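Local structure of SusD-like carbohydrate binding protein BF1063 (Bacteroides fragilis NCTC 9343, 3I4G) at residues G52-F64 and R445-I458. The protein probably binds carbohydrate at the outer membrane as a SusD-like protein. Sequence-based numbering, arbitrary orientation.
Sequences GMIMMEHLSDNAF and RIELAMEGIRYWDI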
loop_
_atom_site.group_PDB
_atom_site.type_symbol
_atom_site.label_atom_id
_atom_site.label_comp_id
_atom_site.label_asym_id
_atom_site.label_seq_id
_atom_site.Cartn_x
_atom_site.Cartn_y
_atom_site.Cartn_z
ATOM N N GLY A 52 5.557 0.512 -6.725
ATOM C CA GLY A 52 5.466 -0.806 -6.152
ATOM C C GLY A 52 4.440 -0.971 -5.064
ATOM O O GLY A 52 3.881 -2.065 -4.910
HETATM N N MSE A 53 4.183 0.112 -4.330
HETATM C CA MSE A 53 3.264 0.102 -3.215
HETATM C C MSE A 53 1.967 0.849 -3.521
HETATM O O MSE A 53 0.944 0.234 -3.782
HETATM C CB MSE A 53 3.961 0.690 -1.974
HETATM C CG MSE A 53 3.093 0.717 -0.674
HETATM SE SE MSE A 53 4.081 1.140 0.886
HETATM C CE MSE A 53 4.330 3.047 0.467
ATOM N N ILE A 54 2.000 2.172 -3.556
ATOM C CA ILE A 54 0.784 2.988 -3.746
ATOM C C ILE A 54 0.035 2.588 -4.982
ATOM O O ILE A 54 -1.189 2.364 -4.943
ATOM C CB ILE A 54 1.154 4.482 -3.763
ATOM C CG1 ILE A 54 1.650 4.911 -2.390
ATOM C CG2 ILE A 54 -0.038 5.360 -4.187
ATOM C CD1 ILE A 54 2.471 6.229 -2.426
HETATM N N MSE A 55 0.753 2.406 -6.089
HETATM C CA MSE A 55 0.051 2.085 -7.321
HETATM C C MSE A 55 -0.457 0.668 -7.401
HETATM O O MSE A 55 -1.226 0.390 -8.331
HETATM C CB MSE A 55 0.909 2.430 -8.526
HETATM C CG MSE A 55 1.189 3.923 -8.614
HETATM SE SE MSE A 55 2.205 4.417 -10.179
HETATM C CE MSE A 55 1.988 6.274 -10.085
HETATM N N MSE A 56 -0.148 -0.203 -6.441
HETATM C CA MSE A 56 -0.856 -1.466 -6.380
HETATM C C MSE A 56 -2.340 -1.221 -6.177
HETATM O O MSE A 56 -3.136 -2.122 -6.407
HETATM C CB MSE A 56 -0.359 -2.398 -5.266
HETATM C CG MSE A 56 0.943 -3.013 -5.545
HETATM SE SE MSE A 56 1.270 -4.549 -4.393
HETATM C CE MSE A 56 1.287 -6.010 -5.677
ATOM N N GLU A 57 -2.752 -0.033 -5.743
ATOM C CA GLU A 57 -4.181 0.221 -5.628
ATOM C C GLU A 57 -4.865 0.098 -6.991
ATOM O O GLU A 57 -6.064 -0.181 -7.057
ATOM C CB GLU A 57 -4.453 1.605 -5.011
ATOM C CG GLU A 57 -5.597 1.619 -4.060
ATOM C CD GLU A 57 -5.279 1.113 -2.681
ATOM O OE1 GLU A 57 -4.281 0.414 -2.462
ATOM O OE2 GLU A 57 -6.080 1.357 -1.803
ATOM N N HIS A 58 -4.121 0.301 -8.062
ATOM C CA HIS A 58 -4.647 0.108 -9.419
ATOM C C HIS A 58 -5.069 -1.308 -9.740
ATOM O O HIS A 58 -5.788 -1.528 -10.728
ATOM C CB HIS A 58 -3.616 0.523 -10.496
ATOM C CG HIS A 58 -3.142 1.926 -10.377
ATOM N ND1 HIS A 58 -2.140 2.435 -11.175
ATOM C CD2 HIS A 58 -3.465 2.900 -9.495
ATOM C CE1 HIS A 58 -1.917 3.696 -10.825
ATOM N NE2 HIS A 58 -2.689 3.996 -9.795
ATOM N N LEU A 59 -4.620 -2.265 -8.931
ATOM C CA LEU A 59 -4.951 -3.662 -9.097
ATOM C C LEU A 59 -6.167 -4.052 -8.289
ATOM O O LEU A 59 -6.567 -5.214 -8.303
ATOM C CB LEU A 59 -3.763 -4.505 -8.613
ATOM C CG LEU A 59 -2.409 -4.167 -9.228
ATOM C CD1 LEU A 59 -1.331 -5.157 -8.707
ATOM C CD2 LEU A 59 -2.437 -4.131 -10.770
ATOM N N SER A 60 -6.721 -3.109 -7.539
ATOM C CA SER A 60 -7.803 -3.352 -6.611
ATOM C C SER A 60 -9.092 -2.675 -7.062
ATOM O O SER A 60 -9.110 -1.931 -8.036
ATOM C CB SER A 60 -7.446 -2.822 -5.211
ATOM O OG SER A 60 -7.565 -1.427 -5.112
ATOM N N ASP A 61 -10.143 -2.934 -6.302
ATOM C CA ASP A 61 -11.440 -2.306 -6.475
ATOM C C ASP A 61 -11.461 -0.803 -6.131
ATOM O O ASP A 61 -12.461 -0.157 -6.389
ATOM C CB ASP A 61 -12.548 -3.087 -5.718
ATOM C CG ASP A 61 -12.245 -3.355 -4.262
ATOM O OD1 ASP A 61 -11.062 -3.275 -3.834
ATOM O OD2 ASP A 61 -13.183 -3.727 -3.534
ATOM N N ASN A 62 -10.379 -0.280 -5.589
ATOM C CA ASN A 62 -10.291 1.123 -5.230
ATOM C C ASN A 62 -9.885 2.059 -6.341
ATOM O O ASN A 62 -10.147 3.269 -6.234
ATOM C CB ASN A 62 -9.274 1.332 -4.080
ATOM C CG ASN A 62 -9.769 0.919 -2.717
ATOM O OD1 ASN A 62 -10.948 0.637 -2.524
ATOM N ND2 ASN A 62 -8.870 0.964 -1.745
ATOM N N ALA A 63 -9.231 1.572 -7.398
ATOM C CA ALA A 63 -8.603 2.494 -8.331
ATOM C C ALA A 63 -8.344 1.829 -9.665
ATOM O O ALA A 63 -8.624 0.650 -9.857
ATOM C CB ALA A 63 -7.315 3.060 -7.732
ATOM N N PHE A 64 -7.823 2.624 -10.577
ATOM C CA PHE A 64 -7.579 2.238 -11.961
ATOM C C PHE A 64 -6.290 2.891 -12.420
ATOM O O PHE A 64 -5.916 3.963 -11.965
ATOM C CB PHE A 64 -8.754 2.695 -12.801
ATOM C CG PHE A 64 -8.678 2.346 -14.276
ATOM C CD1 PHE A 64 -8.914 1.043 -14.674
ATOM C CD2 PHE A 64 -8.521 3.307 -15.248
ATOM C CE1 PHE A 64 -8.900 0.681 -16.039
ATOM C CE2 PHE A 64 -8.523 2.964 -16.589
ATOM C CZ PHE A 64 -8.715 1.644 -16.990
ATOM N N ARG A 445 -10.662 -0.683 4.809
ATOM C CA ARG A 445 -10.715 -0.166 3.436
ATOM C C ARG A 445 -10.693 1.353 3.430
ATOM O O ARG A 445 -9.918 1.985 2.703
ATOM C CB ARG A 445 -11.978 -0.654 2.724
ATOM C CG ARG A 445 -12.016 -0.234 1.299
ATOM C CD ARG A 445 -13.254 -0.615 0.548
ATOM N NE ARG A 445 -13.053 -0.326 -0.901
ATOM C CZ ARG A 445 -13.955 -0.504 -1.850
ATOM N NH1 ARG A 445 -15.165 -0.938 -1.571
ATOM N NH2 ARG A 445 -13.639 -0.206 -3.095
ATOM N N ILE A 446 -11.531 1.957 4.253
ATOM C CA ILE A 446 -11.600 3.405 4.293
ATOM C C ILE A 446 -10.347 4.032 4.871
ATOM O O ILE A 446 -9.728 4.926 4.291
ATOM C CB ILE A 446 -12.834 3.858 5.122
ATOM C CG1 ILE A 446 -14.142 3.394 4.483
ATOM C CG2 ILE A 446 -12.834 5.382 5.330
ATOM C CD1 ILE A 446 -14.312 3.734 3.019
ATOM N N GLU A 447 -9.899 3.507 6.004
ATOM C CA GLU A 447 -8.738 4.096 6.675
ATOM C C GLU A 447 -7.482 4.058 5.833
ATOM O O GLU A 447 -6.730 5.038 5.800
ATOM C CB GLU A 447 -8.511 3.389 8.005
ATOM C CG GLU A 447 -7.303 3.864 8.754
ATOM C CD GLU A 447 -7.348 5.300 9.228
ATOM O OE1 GLU A 447 -8.447 5.882 9.283
ATOM O OE2 GLU A 447 -6.275 5.845 9.543
ATOM N N LEU A 448 -7.263 2.955 5.121
ATOM C CA LEU A 448 -6.029 2.751 4.374
ATOM C C LEU A 448 -6.165 2.976 2.890
ATOM O O LEU A 448 -5.238 2.664 2.145
ATOM C CB LEU A 448 -5.525 1.321 4.616
ATOM C CG LEU A 448 -5.276 0.924 6.060
ATOM C CD1 LEU A 448 -4.947 -0.587 6.137
ATOM C CD2 LEU A 448 -4.170 1.766 6.702
ATOM N N ALA A 449 -7.247 3.578 2.439
ATOM C CA ALA A 449 -7.463 3.755 1.010
ATOM C C ALA A 449 -6.339 4.523 0.330
ATOM O O ALA A 449 -5.877 5.568 0.801
ATOM C CB ALA A 449 -8.828 4.433 0.735
HETATM N N MSE A 450 -5.920 4.010 -0.829
HETATM C CA MSE A 450 -4.897 4.577 -1.707
HETATM C C MSE A 450 -3.484 4.400 -1.173
HETATM O O MSE A 450 -2.569 4.994 -1.741
HETATM C CB MSE A 450 -5.153 6.055 -2.040
HETATM C CG MSE A 450 -6.524 6.320 -2.649
HETATM SE SE MSE A 450 -7.009 5.258 -4.228
HETATM C CE MSE A 450 -5.461 5.733 -5.293
ATOM N N GLU A 451 -3.276 3.525 -0.170
ATOM C CA GLU A 451 -1.947 3.348 0.409
ATOM C C GLU A 451 -1.274 2.059 -0.047
ATOM O O GLU A 451 -0.181 1.751 0.411
ATOM C CB GLU A 451 -2.013 3.370 1.944
ATOM C CG GLU A 451 -2.545 4.716 2.443
ATOM C CD GLU A 451 -2.655 4.855 3.930
ATOM O OE1 GLU A 451 -1.693 4.460 4.637
ATOM O OE2 GLU A 451 -3.701 5.379 4.397
ATOM N N GLY A 452 -1.860 1.337 -0.981
ATOM C CA GLY A 452 -1.218 0.141 -1.542
ATOM C C GLY A 452 -1.407 -1.141 -0.767
ATOM O O GLY A 452 -0.661 -2.107 -0.982
ATOM N N ILE A 453 -2.424 -1.207 0.105
ATOM C CA ILE A 453 -2.688 -2.375 0.942
ATOM C C ILE A 453 -3.953 -3.116 0.498
ATOM O O ILE A 453 -4.156 -4.281 0.848
ATOM C CB ILE A 453 -2.750 -1.921 2.432
ATOM C CG1 ILE A 453 -1.447 -1.253 2.818
ATOM C CG2 ILE A 453 -3.039 -3.114 3.352
ATOM C CD1 ILE A 453 -1.524 -0.514 4.143
ATOM N N ARG A 454 -4.811 -2.455 -0.273
ATOM C CA ARG A 454 -6.107 -3.051 -0.620
ATOM C C ARG A 454 -5.969 -4.355 -1.394
ATOM O O ARG A 454 -6.699 -5.304 -1.122
ATOM C CB ARG A 454 -6.934 -2.074 -1.433
ATOM C CG ARG A 454 -8.356 -2.568 -1.766
ATOM C CD ARG A 454 -9.239 -2.813 -0.589
ATOM N NE ARG A 454 -10.569 -3.223 -1.048
ATOM C CZ ARG A 454 -11.512 -3.687 -0.273
ATOM N NH1 ARG A 454 -11.295 -3.823 1.022
ATOM N NH2 ARG A 454 -12.678 -4.017 -0.777
ATOM N N TYR A 455 -5.079 -4.390 -2.382
ATOM C CA TYR A 455 -4.879 -5.614 -3.145
ATOM C C TYR A 455 -4.407 -6.721 -2.219
ATOM O O TYR A 455 -4.957 -7.858 -2.288
ATOM C CB TYR A 455 -3.908 -5.348 -4.291
ATOM C CG TYR A 455 -3.592 -6.527 -5.166
ATOM C CD1 TYR A 455 -4.542 -7.109 -5.990
ATOM C CD2 TYR A 455 -2.335 -7.051 -5.181
ATOM C CE1 TYR A 455 -4.223 -8.199 -6.776
ATOM C CE2 TYR A 455 -1.995 -8.101 -5.982
ATOM C CZ TYR A 455 -2.940 -8.672 -6.796
ATOM O OH TYR A 455 -2.605 -9.730 -7.609
ATOM N N TRP A 456 -3.417 -6.450 -1.378
ATOM C CA TRP A 456 -2.954 -7.461 -0.429
ATOM C C TRP A 456 -4.130 -7.982 0.398
ATOM O O TRP A 456 -4.262 -9.182 0.637
ATOM C CB TRP A 456 -1.859 -6.843 0.447
ATOM C CG TRP A 456 -1.202 -7.815 1.333
ATOM C CD1 TRP A 456 -0.267 -8.737 0.955
ATOM C CD2 TRP A 456 -1.434 -8.008 2.734
ATOM N NE1 TRP A 456 0.088 -9.521 2.035
ATOM C CE2 TRP A 456 -0.617 -9.099 3.146
ATOM C CE3 TRP A 456 -2.235 -7.368 3.685
ATOM C CZ2 TRP A 456 -0.597 -9.560 4.465
ATOM C CZ3 TRP A 456 -2.184 -7.820 4.992
ATOM C CH2 TRP A 456 -1.374 -8.902 5.363
ATOM N N ASP A 457 -5.008 -7.099 0.854
ATOM C CA ASP A 457 -6.145 -7.530 1.662
ATOM C C ASP A 457 -7.158 -8.374 0.888
ATOM O O ASP A 457 -7.576 -9.435 1.358
ATOM C CB ASP A 457 -6.889 -6.326 2.236
ATOM C CG ASP A 457 -6.175 -5.632 3.378
ATOM O OD1 ASP A 457 -5.316 -6.236 4.057
ATOM O OD2 ASP A 457 -6.562 -4.457 3.623
ATOM N N ILE A 458 -7.576 -7.929 -0.302
ATOM C CA ILE A 458 -8.609 -8.667 -1.024
ATOM C C ILE A 458 -8.062 -10.038 -1.490
ATOM O O ILE A 458 -8.805 -11.024 -1.553
ATOM C CB ILE A 458 -9.261 -7.883 -2.160
ATOM C CG1 ILE A 458 -8.242 -7.513 -3.229
ATOM C CG2 ILE A 458 -9.935 -6.630 -1.600
ATOM C CD1 ILE A 458 -8.862 -6.702 -4.418
HETATM O O HOH W 1 -3.470 -2.145 -3.239
HETATM O O HOH W 2 -4.923 0.426 0.633
HETATM O O HOH W 3 -8.369 0.420 1.076
#
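Asp61, in the type I turn that follows the 3-10 segment 55-59, meets both Arg454 and Arg445, which belong to the two helices joined by the loop 448-453. This buried junction, near the centre of the SusD-like fold, brings a segment from early in the chain against one 381 residues later. Charge dominates one end. Arg454 grips Asp61 side-on, NE to OD1 and NH2 to OD2 at 2.8 Å each, both oxygens using their syn lone pairs and the two flat groups nearly coplanar. Arg445 instead lies stacked on the Asp61 carboxylate, its NH2 3.6 Å from OD2 with no N-H aimed at it, and has a second acidic partner in Asp286. With its chain extended from CG to NE, Arg445 also directs NE and NH2 at the single oxygen OD1 of Asn62, in the plane of that amide. The Glu57 carboxylate accepts backbone N-H groups of the loop 448-453: OE2 takes the N-H of Met450, in the type II turn 448-451, at 2.8 Å and the ND2 of Asn62 from the opposite face, while OE1 receives a weak bond from Gly452 N. Water 1 donates to Glu57 OE1 and accepts from Tyr455 N. Backbones come close at Gly452, whose CA donates a CA-H...O contact to Met53 O at 3.1 Å. Apolar packing closes the other end. The Met56 chain bends at chi3 (114°) and brings its methyl CE to Tyr455 CD2, and Leu59 CB makes a CH-pi contact over the Tyr455 ring, 4.1 Å from its centroid.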